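Local coordinates for G-protein alpha subunit Galpha7 (Naegleria fowleri, PDB 6NE6) that probably binds and hydrolyses GTP as the alpha subunit of a heterotrimeric G protein, acting as a molecular switch in signalling, at residues A17-K22 with T219-E224; M58-A63 with Q117-R122; S261-A264 with E269-G272; D299-T304 with L315-S320. All coordinates share one frame; numbering follows the deposited sequence.

Interaction 1. Residues A17-K22 with T219-E224; sequences AGDSGK and TNRMKE. With EDO (1,2-ethanediol), chain D.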
# COMPACT_ATOMS: atom_id res chain seq x y z
N ALA A 17 -7.22 -1.17 4.61
CA ALA A 17 -6.91 -2.55 4.27
C ALA A 17 -5.40 -2.75 4.12
O ALA A 17 -4.59 -1.81 4.14
CB ALA A 17 -7.62 -2.96 2.98
N GLY A 18 -5.01 -4.02 3.97
CA GLY A 18 -3.61 -4.39 3.94
C GLY A 18 -2.86 -3.93 2.71
O GLY A 18 -1.62 -3.85 2.76
N ASP A 19 -3.57 -3.66 1.61
CA ASP A 19 -2.97 -3.11 0.39
C ASP A 19 -3.58 -1.75 0.05
O ASP A 19 -3.71 -1.38 -1.12
CB ASP A 19 -3.13 -4.09 -0.78
CG ASP A 19 -2.08 -3.89 -1.89
OD1 ASP A 19 -1.07 -3.19 -1.68
OD2 ASP A 19 -2.30 -4.43 -2.99
N SER A 20 -3.98 -0.99 1.08
CA SER A 20 -4.44 0.38 0.90
C SER A 20 -3.30 1.37 0.70
O SER A 20 -3.53 2.49 0.22
CB SER A 20 -5.26 0.83 2.11
OG SER A 20 -4.42 0.90 3.26
N GLY A 21 -2.09 1.00 1.09
CA GLY A 21 -0.98 1.93 1.10
C GLY A 21 -0.86 2.72 2.38
O GLY A 21 -0.03 3.63 2.45
N LYS A 22 -1.65 2.40 3.41
CA LYS A 22 -1.52 3.16 4.64
C LYS A 22 -0.12 3.02 5.24
O LYS A 22 0.40 3.98 5.81
CB LYS A 22 -2.60 2.75 5.65
CG LYS A 22 -2.43 1.39 6.26
CD LYS A 22 -3.41 1.20 7.45
CE LYS A 22 -3.19 -0.17 8.09
NZ LYS A 22 -3.92 -0.32 9.39
N THR A 219 -14.73 -11.35 -6.17
CA THR A 219 -15.12 -10.07 -5.58
C THR A 219 -14.14 -8.98 -6.00
O THR A 219 -12.92 -9.15 -5.93
CB THR A 219 -15.17 -10.17 -4.06
OG1 THR A 219 -16.07 -11.22 -3.67
CG2 THR A 219 -15.64 -8.85 -3.44
N ASN A 220 -14.68 -7.85 -6.47
CA ASN A 220 -13.87 -6.72 -6.86
C ASN A 220 -13.38 -5.96 -5.63
O ASN A 220 -14.15 -5.73 -4.69
CB ASN A 220 -14.69 -5.79 -7.76
CG ASN A 220 -13.94 -4.53 -8.12
OD1 ASN A 220 -14.06 -3.51 -7.45
ND2 ASN A 220 -13.16 -4.59 -9.19
N ARG A 221 -12.10 -5.55 -5.65
CA ARG A 221 -11.51 -4.91 -4.47
C ARG A 221 -12.20 -3.60 -4.12
O ARG A 221 -12.42 -3.30 -2.94
CB ARG A 221 -10.02 -4.66 -4.68
CG ARG A 221 -9.16 -5.91 -4.59
CD ARG A 221 -7.68 -5.54 -4.40
NE ARG A 221 -6.85 -6.75 -4.40
CZ ARG A 221 -5.56 -6.77 -4.06
NH1 ARG A 221 -4.96 -5.64 -3.70
NH2 ARG A 221 -4.88 -7.91 -4.09
N MET A 222 -12.49 -2.76 -5.13
CA MET A 222 -13.09 -1.47 -4.82
C MET A 222 -14.53 -1.63 -4.35
O MET A 222 -14.97 -0.91 -3.45
CB MET A 222 -13.02 -0.55 -6.04
CG MET A 222 -13.52 0.85 -5.73
SD MET A 222 -13.16 2.05 -7.02
CE MET A 222 -11.44 2.39 -6.67
N LYS A 223 -15.28 -2.58 -4.94
CA LYS A 223 -16.63 -2.83 -4.44
C LYS A 223 -16.60 -3.29 -3.00
O LYS A 223 -17.45 -2.88 -2.19
CB LYS A 223 -17.35 -3.85 -5.32
CG LYS A 223 -17.66 -3.29 -6.69
CD LYS A 223 -18.44 -4.25 -7.55
CE LYS A 223 -18.73 -3.61 -8.89
NZ LYS A 223 -19.45 -4.55 -9.79
N GLU A 224 -15.61 -4.11 -2.64
CA GLU A 224 -15.52 -4.58 -1.26
C GLU A 224 -15.13 -3.43 -0.33
O GLU A 224 -15.69 -3.29 0.76
CB GLU A 224 -14.53 -5.74 -1.17
CG GLU A 224 -14.26 -6.27 0.24
CD GLU A 224 -15.46 -6.98 0.85
OE1 GLU A 224 -16.40 -7.32 0.11
OE2 GLU A 224 -15.44 -7.19 2.08
C1 EDO D . -1.12 -7.34 -3.19
O1 EDO D . -2.41 -7.07 -2.63
C2 EDO D . -1.14 -8.71 -3.86
O2 EDO D . -2.10 -8.68 -4.92
O HOH W 1 -5.82 -2.82 -3.05
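Asp19, in the loop after strand 10-16, and Arg221, in the first turn of helix 221-235, approach no closer than 10.0 Å between their CA atoms, so the arginine has to bridge the gap. Its chain runs extended from CG to NE and delivers NH1 to Asp19 OD2 at 3.0 Å, a salt bridge with an N-H...O angle of 145°. OD2 lies in the guanidinium plane and offers its anti lone pair, while the carboxylate itself is turned 72° from that plane. Alongside sits a 1,2-ethanediol, probably from the crystallisation liquor: its O1 donates to Asp19 OD2 at 2.7 Å and accepts from Arg221 NH1 at 3.1 Å and from Arg221 NH2 at 3.0 Å. A water closes a second route, taking a bond from Arg221 NH1 and giving one to the backbone O of Asp19. Behind the tip, Arg221 NE is hydrogen-bonded to Lys212 O, which steadies the guanidinium. The loop carries a P-loop-like sequence, consistent with the nucleotide-binding loop of G-alpha subunits. Between the two segments themselves the link is therefore one charged bond and a bridging water, at the surface; the diol fills polar positions that solvent may otherwise take.

Interaction 2. Residues M58-A63 with Q117-R122; sequences MVLIQA and QAMARR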
# COMPACT_ATOMS: atom_id res chain seq x y z
N MET A 58 6.81 -15.83 -9.05
CA MET A 58 6.00 -17.04 -8.99
C MET A 58 4.59 -16.79 -9.50
O MET A 58 4.03 -17.59 -10.26
CB MET A 58 5.95 -17.57 -7.56
CG MET A 58 4.97 -18.69 -7.36
SD MET A 58 5.46 -20.12 -8.33
CE MET A 58 4.64 -21.42 -7.40
N VAL A 59 4.00 -15.67 -9.07
CA VAL A 59 2.65 -15.32 -9.50
C VAL A 59 2.61 -15.14 -11.01
O VAL A 59 1.68 -15.60 -11.68
CB VAL A 59 2.15 -14.07 -8.77
CG1 VAL A 59 0.81 -13.60 -9.36
CG2 VAL A 59 1.99 -14.37 -7.28
N LEU A 60 3.63 -14.47 -11.56
CA LEU A 60 3.69 -14.30 -13.01
C LEU A 60 3.82 -15.64 -13.73
O LEU A 60 3.18 -15.85 -14.76
CB LEU A 60 4.85 -13.36 -13.37
CG LEU A 60 4.56 -11.90 -13.02
CD1 LEU A 60 5.79 -11.04 -13.03
CD2 LEU A 60 3.51 -11.33 -13.98
N ILE A 61 4.64 -16.55 -13.19
CA ILE A 61 4.76 -17.87 -13.81
C ILE A 61 3.41 -18.57 -13.81
O ILE A 61 2.98 -19.12 -14.83
CB ILE A 61 5.83 -18.71 -13.09
CG1 ILE A 61 7.21 -18.12 -13.32
CG2 ILE A 61 5.78 -20.18 -13.59
CD1 ILE A 61 8.27 -18.63 -12.32
N GLN A 62 2.72 -18.58 -12.67
CA GLN A 62 1.40 -19.20 -12.61
C GLN A 62 0.44 -18.54 -13.58
O GLN A 62 -0.40 -19.21 -14.21
CB GLN A 62 0.83 -19.13 -11.19
CG GLN A 62 1.69 -19.81 -10.13
CD GLN A 62 2.24 -21.13 -10.60
OE1 GLN A 62 1.50 -22.02 -11.02
NE2 GLN A 62 3.56 -21.25 -10.55
N ALA A 63 0.55 -17.21 -13.73
CA ALA A 63 -0.32 -16.48 -14.64
C ALA A 63 -0.12 -16.92 -16.08
O ALA A 63 -1.09 -17.00 -16.84
CB ALA A 63 -0.06 -14.98 -14.50
N GLN A 117 3.66 -10.70 -20.97
CA GLN A 117 2.24 -10.70 -21.33
C GLN A 117 1.37 -10.84 -20.08
O GLN A 117 0.33 -10.18 -19.95
CB GLN A 117 1.94 -11.83 -22.31
CG GLN A 117 2.44 -11.59 -23.76
CD GLN A 117 1.59 -10.57 -24.52
OE1 GLN A 117 0.43 -10.31 -24.17
NE2 GLN A 117 2.17 -9.98 -25.56
N ALA A 118 1.79 -11.70 -19.16
CA ALA A 118 1.07 -11.82 -17.89
C ALA A 118 1.15 -10.51 -17.12
O ALA A 118 0.15 -10.07 -16.53
CB ALA A 118 1.64 -12.97 -17.07
N MET A 119 2.32 -9.88 -17.12
CA MET A 119 2.49 -8.61 -16.40
C MET A 119 1.61 -7.51 -16.99
O MET A 119 1.12 -6.64 -16.24
CB MET A 119 3.96 -8.19 -16.42
CG MET A 119 4.27 -7.01 -15.52
SD MET A 119 3.94 -7.45 -13.79
CE MET A 119 4.51 -6.01 -12.94
N ALA A 120 1.38 -7.52 -18.31
CA ALA A 120 0.48 -6.54 -18.91
C ALA A 120 -0.94 -6.71 -18.40
O ALA A 120 -1.74 -5.76 -18.43
CB ALA A 120 0.51 -6.66 -20.43
N ARG A 121 -1.29 -7.90 -17.92
CA ARG A 121 -2.59 -8.17 -17.34
C ARG A 121 -2.51 -8.28 -15.82
O ARG A 121 -3.30 -9.00 -15.20
CB ARG A 121 -3.16 -9.44 -17.96
CG ARG A 121 -3.51 -9.24 -19.44
CD ARG A 121 -3.98 -10.51 -20.11
NE ARG A 121 -5.28 -10.93 -19.60
CZ ARG A 121 -6.04 -11.86 -20.17
NH1 ARG A 121 -5.63 -12.47 -21.29
NH2 ARG A 121 -7.21 -12.18 -19.63
N ARG A 122 -1.59 -7.54 -15.20
CA ARG A 122 -1.28 -7.77 -13.79
C ARG A 122 -2.46 -7.46 -12.87
O ARG A 122 -2.52 -8.01 -11.76
CB ARG A 122 -0.07 -6.94 -13.38
CG ARG A 122 -0.19 -5.47 -13.62
CD ARG A 122 1.17 -4.84 -13.38
NE ARG A 122 1.22 -3.43 -13.73
CZ ARG A 122 1.57 -2.96 -14.93
NH1 ARG A 122 1.89 -3.80 -15.91
NH2 ARG A 122 1.60 -1.65 -15.15
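Leu60 lays its CD2 methyl against the backbone of Met119, 3.7 Å from Met119 N and 3.8 Å from Met119 CA. The same methyl spans two neighbours of the second helix: Leu60 CD2 sits 4.0 Å from Ala118 CB and 3.9 Å from Met119 SD. The other methyl joins in as well, Leu60 CD1 meeting Met119 SD at 4.1 Å, so the fork of the leucine is applied to the thioether while one prong reaches down to the helix backbone. Two torsions bring the sulfur there: Met119 CG points away from its own backbone N (chi1 -171°), and a bend at chi2 (63°) folds the chain back beside Leu60. One turn along, Ala63 and Ala118 face each other directly, their CB atoms 3.7 Å apart. With nothing larger than a methyl on either, the backbones come close, 5.8 Å between the CA atoms of these two alanines. No hydrogen bond crosses the interface, and all four touching residues are buried. Ile115, Ile127 and Phe135 also touch Leu60, which thus belongs to a wider apolar core. Just past the end of helix 113-120, Arg122 folds back and its NH1 donates to Met119 O, coming from well above the carbonyl plane. This is helix-to-helix packing between the long helix 39-66 and the short helix 113-120, in the all-helical insertion that G-alpha subunits carry beside their Ras-like domain.

Interaction 3. Residues S261-A264 with E269-G272; sequences SRLA and EYKG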
# COMPACT_ATOMS: atom_id res chain seq x y z
N SER A 261 -7.34 0.81 -18.95
CA SER A 261 -8.19 0.05 -18.04
C SER A 261 -9.44 0.88 -17.74
O SER A 261 -9.32 1.98 -17.18
CB SER A 261 -7.45 -0.29 -16.75
OG SER A 261 -8.24 -1.18 -15.95
N ARG A 262 -10.61 0.37 -18.10
CA ARG A 262 -11.83 1.19 -18.13
C ARG A 262 -12.59 1.06 -16.82
O ARG A 262 -12.90 -0.05 -16.38
CB ARG A 262 -12.73 0.76 -19.29
CG ARG A 262 -12.06 0.80 -20.65
CD ARG A 262 -13.01 0.33 -21.75
NE ARG A 262 -14.22 1.15 -21.81
CZ ARG A 262 -15.45 0.70 -21.55
NH1 ARG A 262 -15.65 -0.58 -21.23
NH2 ARG A 262 -16.49 1.53 -21.63
N LEU A 263 -12.91 2.20 -16.20
CA LEU A 263 -13.67 2.15 -14.96
C LEU A 263 -15.02 1.47 -15.18
O LEU A 263 -15.50 0.73 -14.31
CB LEU A 263 -13.86 3.56 -14.41
CG LEU A 263 -14.58 3.66 -13.06
CD1 LEU A 263 -13.77 2.90 -12.00
CD2 LEU A 263 -14.74 5.14 -12.68
N ALA A 264 -15.64 1.70 -16.34
CA ALA A 264 -16.97 1.17 -16.63
C ALA A 264 -17.00 -0.35 -16.71
O ALA A 264 -18.09 -0.93 -16.63
CB ALA A 264 -17.50 1.77 -17.93
N GLU A 269 -22.37 1.99 -13.89
CA GLU A 269 -22.99 3.30 -13.74
C GLU A 269 -22.07 4.45 -14.14
O GLU A 269 -22.56 5.57 -14.28
CB GLU A 269 -23.47 3.49 -12.29
N TYR A 270 -20.77 4.21 -14.30
CA TYR A 270 -19.88 5.28 -14.76
C TYR A 270 -20.14 5.58 -16.23
O TYR A 270 -19.91 4.72 -17.09
CB TYR A 270 -18.41 4.92 -14.55
CG TYR A 270 -17.51 5.98 -15.12
CD1 TYR A 270 -17.44 7.25 -14.55
CD2 TYR A 270 -16.76 5.73 -16.26
CE1 TYR A 270 -16.62 8.22 -15.08
CE2 TYR A 270 -15.93 6.71 -16.80
CZ TYR A 270 -15.87 7.95 -16.20
OH TYR A 270 -15.06 8.93 -16.74
N LYS A 271 -20.60 6.79 -16.51
CA LYS A 271 -20.95 7.23 -17.85
C LYS A 271 -20.03 8.33 -18.36
O LYS A 271 -20.32 8.95 -19.39
CB LYS A 271 -22.40 7.69 -17.90
CG LYS A 271 -23.42 6.61 -17.56
CD LYS A 271 -23.26 5.43 -18.50
CE LYS A 271 -24.45 4.48 -18.44
NZ LYS A 271 -24.39 3.46 -19.52
N GLY A 272 -18.93 8.60 -17.66
CA GLY A 272 -18.02 9.64 -18.06
C GLY A 272 -17.16 9.22 -19.24
O GLY A 272 -17.26 8.11 -19.76
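The hydroxyl of Tyr270 is hydrogen-bonded to the carbonyl O of Pro273, which holds the far end of the ring while Leu263 covers a face of it and Ala264 meets the backbone at its root. No hydrogen bond crosses between the two segments; the contact is van der Waals and CH-pi. Leu263 CD2 stands over one face of the ring in a CH-pi contact, 4.0 Å from the centroid and 20° off the normal; it leans toward the rim and is closest to Tyr270 CG, at 3.8 Å. Leu263 CG points away from its own backbone N (chi1 -177°), which carries CD2 onto the ring, and the two side chains meet at about a right angle. The opposite face is taken by the backbone of the tyrosine's own segment, with Gly272 N 3.4 Å above the ring plane and over its centre. Ala264 adds its methyl, CB lying 3.9 Å from Tyr270 O. Phe283 of helix 277-291 packs edge-to-face with the tyrosine and also touches Leu263, tying the loop to that helix. With both ring faces covered and the hydroxyl satisfied, the segments meet by apolar packing, while Arg262 adds salt bridges to Glu274 and Asp265.

Interaction 4. Residues D299-T304 with L315-S320; sequences DVFFVT and LEQITS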
# COMPACT_ATOMS: atom_id res chain seq x y z
N ASP A 299 -13.49 15.51 5.51
CA ASP A 299 -13.11 15.88 4.15
C ASP A 299 -12.63 14.62 3.42
O ASP A 299 -12.44 13.56 4.02
CB ASP A 299 -12.04 16.98 4.18
CG ASP A 299 -12.15 17.94 3.01
OD1 ASP A 299 -12.80 17.61 1.99
OD2 ASP A 299 -11.58 19.04 3.12
N VAL A 300 -12.41 14.76 2.11
CA VAL A 300 -11.89 13.68 1.27
C VAL A 300 -10.72 14.23 0.48
O VAL A 300 -10.81 15.33 -0.08
CB VAL A 300 -12.97 13.13 0.30
CG1 VAL A 300 -12.36 12.09 -0.62
CG2 VAL A 300 -14.15 12.53 1.06
N PHE A 301 -9.60 13.50 0.46
CA PHE A 301 -8.39 13.94 -0.22
C PHE A 301 -7.88 12.84 -1.15
O PHE A 301 -7.90 11.66 -0.79
CB PHE A 301 -7.24 14.29 0.77
CG PHE A 301 -7.52 15.49 1.64
CD1 PHE A 301 -7.13 16.76 1.24
CD2 PHE A 301 -8.14 15.34 2.87
CE1 PHE A 301 -7.38 17.87 2.05
CE2 PHE A 301 -8.38 16.44 3.68
CZ PHE A 301 -8.01 17.70 3.27
N PHE A 302 -7.42 13.24 -2.33
CA PHE A 302 -6.67 12.33 -3.19
C PHE A 302 -5.20 12.45 -2.83
O PHE A 302 -4.72 13.55 -2.55
CB PHE A 302 -6.86 12.68 -4.67
CG PHE A 302 -8.28 12.56 -5.15
CD1 PHE A 302 -8.83 11.31 -5.40
CD2 PHE A 302 -9.06 13.69 -5.34
CE1 PHE A 302 -10.12 11.19 -5.85
CE2 PHE A 302 -10.36 13.57 -5.79
CZ PHE A 302 -10.89 12.32 -6.04
N VAL A 303 -4.48 11.33 -2.86
CA VAL A 303 -3.06 11.38 -2.51
C VAL A 303 -2.31 10.27 -3.24
O VAL A 303 -2.88 9.26 -3.65
CB VAL A 303 -2.86 11.27 -0.98
CG1 VAL A 303 -3.22 9.90 -0.48
CG2 VAL A 303 -1.43 11.64 -0.59
N THR A 304 -1.01 10.49 -3.44
CA THR A 304 -0.10 9.44 -3.89
C THR A 304 0.97 9.34 -2.82
O THR A 304 1.89 10.16 -2.78
CB THR A 304 0.49 9.75 -5.26
OG1 THR A 304 -0.57 9.87 -6.21
CG2 THR A 304 1.42 8.62 -5.69
N LEU A 315 -0.90 16.11 3.82
CA LEU A 315 -0.92 15.95 5.28
C LEU A 315 -0.93 17.30 5.97
O LEU A 315 -1.55 17.45 7.03
CB LEU A 315 0.27 15.11 5.74
CG LEU A 315 0.15 13.64 5.31
CD1 LEU A 315 1.40 12.85 5.67
CD2 LEU A 315 -1.09 12.97 5.89
N GLU A 316 -0.27 18.30 5.38
CA GLU A 316 -0.33 19.66 5.91
C GLU A 316 -1.75 20.22 5.82
O GLU A 316 -2.20 20.94 6.72
CB GLU A 316 0.66 20.56 5.18
N GLN A 317 -2.46 19.92 4.73
CA GLN A 317 -3.85 20.34 4.63
C GLN A 317 -4.68 19.69 5.73
O GLN A 317 -5.52 20.34 6.37
CB GLN A 317 -4.43 19.98 3.27
CG GLN A 317 -3.89 20.74 2.08
CD GLN A 317 -4.51 20.22 0.80
OE1 GLN A 317 -3.99 19.31 0.17
NE2 GLN A 317 -5.67 20.76 0.45
N ILE A 318 -4.46 18.40 5.95
CA ILE A 318 -5.20 17.67 6.97
C ILE A 318 -4.89 18.22 8.36
O ILE A 318 -5.80 18.51 9.14
CB ILE A 318 -4.90 16.17 6.88
CG1 ILE A 318 -5.43 15.62 5.54
CG2 ILE A 318 -5.50 15.44 8.07
CD1 ILE A 318 -5.01 14.18 5.27
N THR A 319 -3.60 18.39 8.69
CA THR A 319 -3.29 18.85 10.04
C THR A 319 -3.75 20.28 10.26
O THR A 319 -4.20 20.62 11.36
CB THR A 319 -1.80 18.70 10.35
OG1 THR A 319 -1.02 19.42 9.39
CG2 THR A 319 -1.39 17.22 10.31
N SER A 320 -3.70 21.12 9.22
CA SER A 320 -4.24 22.46 9.36
C SER A 320 -5.73 22.41 9.64
O SER A 320 -6.24 23.15 10.48
CB SER A 320 -3.97 23.29 8.10
OG SER A 320 -2.59 23.52 7.95
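Phe301 presents a face to Ile318 and an edge to Gln317, and through these two orientations the last strand of the sheet, 297-302, packs against helix 308-326, the C-terminal helix of the Ras-like P-loop NTPase fold of G-alpha subunits. Phe301 CG lies anti to its carbonyl carbon (chi1 -66°), swinging the ring to the helix. Ile318 CG1 lies over the ring in a CH-pi contact, 4.0 Å from the centroid and 27° off the normal. Its closest approach is to Phe301 CE2, at 3.6 Å. The two side chains run past each other in opposite directions. Gln317 comes at the rim: its NE2 sits in the ring plane 3.7 Å from Phe301 CE1, and the amide stands nearly perpendicular to the ring, 83° between planes. Gln317 CB touches Phe301 CE1 as well, at 3.8 Å, so root and end of the glutamine flank the aromatic edge. Its OE1 is hydrogen-bonded to Arg314, one turn back along the helix. Toward the neighbouring strand 242-248, Ile318 also touches Leu246 and Phe301 touches Tyr244. Within the same stretch of helix, Glu316 O accepts from Ser320 N and Ser320 OG, both at 2.9 Å and from opposite faces of the carbonyl plane.

Overall arrangement
Starting from the N terminus, the loop after strand 10-16 is the first to be used: interaction 1 joins it to helix 221-235, closing by far the longest span, 196 intervening residues. Interaction 2 falls wholly within that span and joins two helices of the all-helical part. Once interaction 1 has closed, the chain makes two short-range contacts in series: interaction 3 pinches the connection between helices 250-258 and 277-291, and interaction 4 sets the last strand against the C-terminal helix. None cross, and none touch; interactions 2 and 4 lie on opposite sides of the chain's centre, their own centres about 35 Å apart.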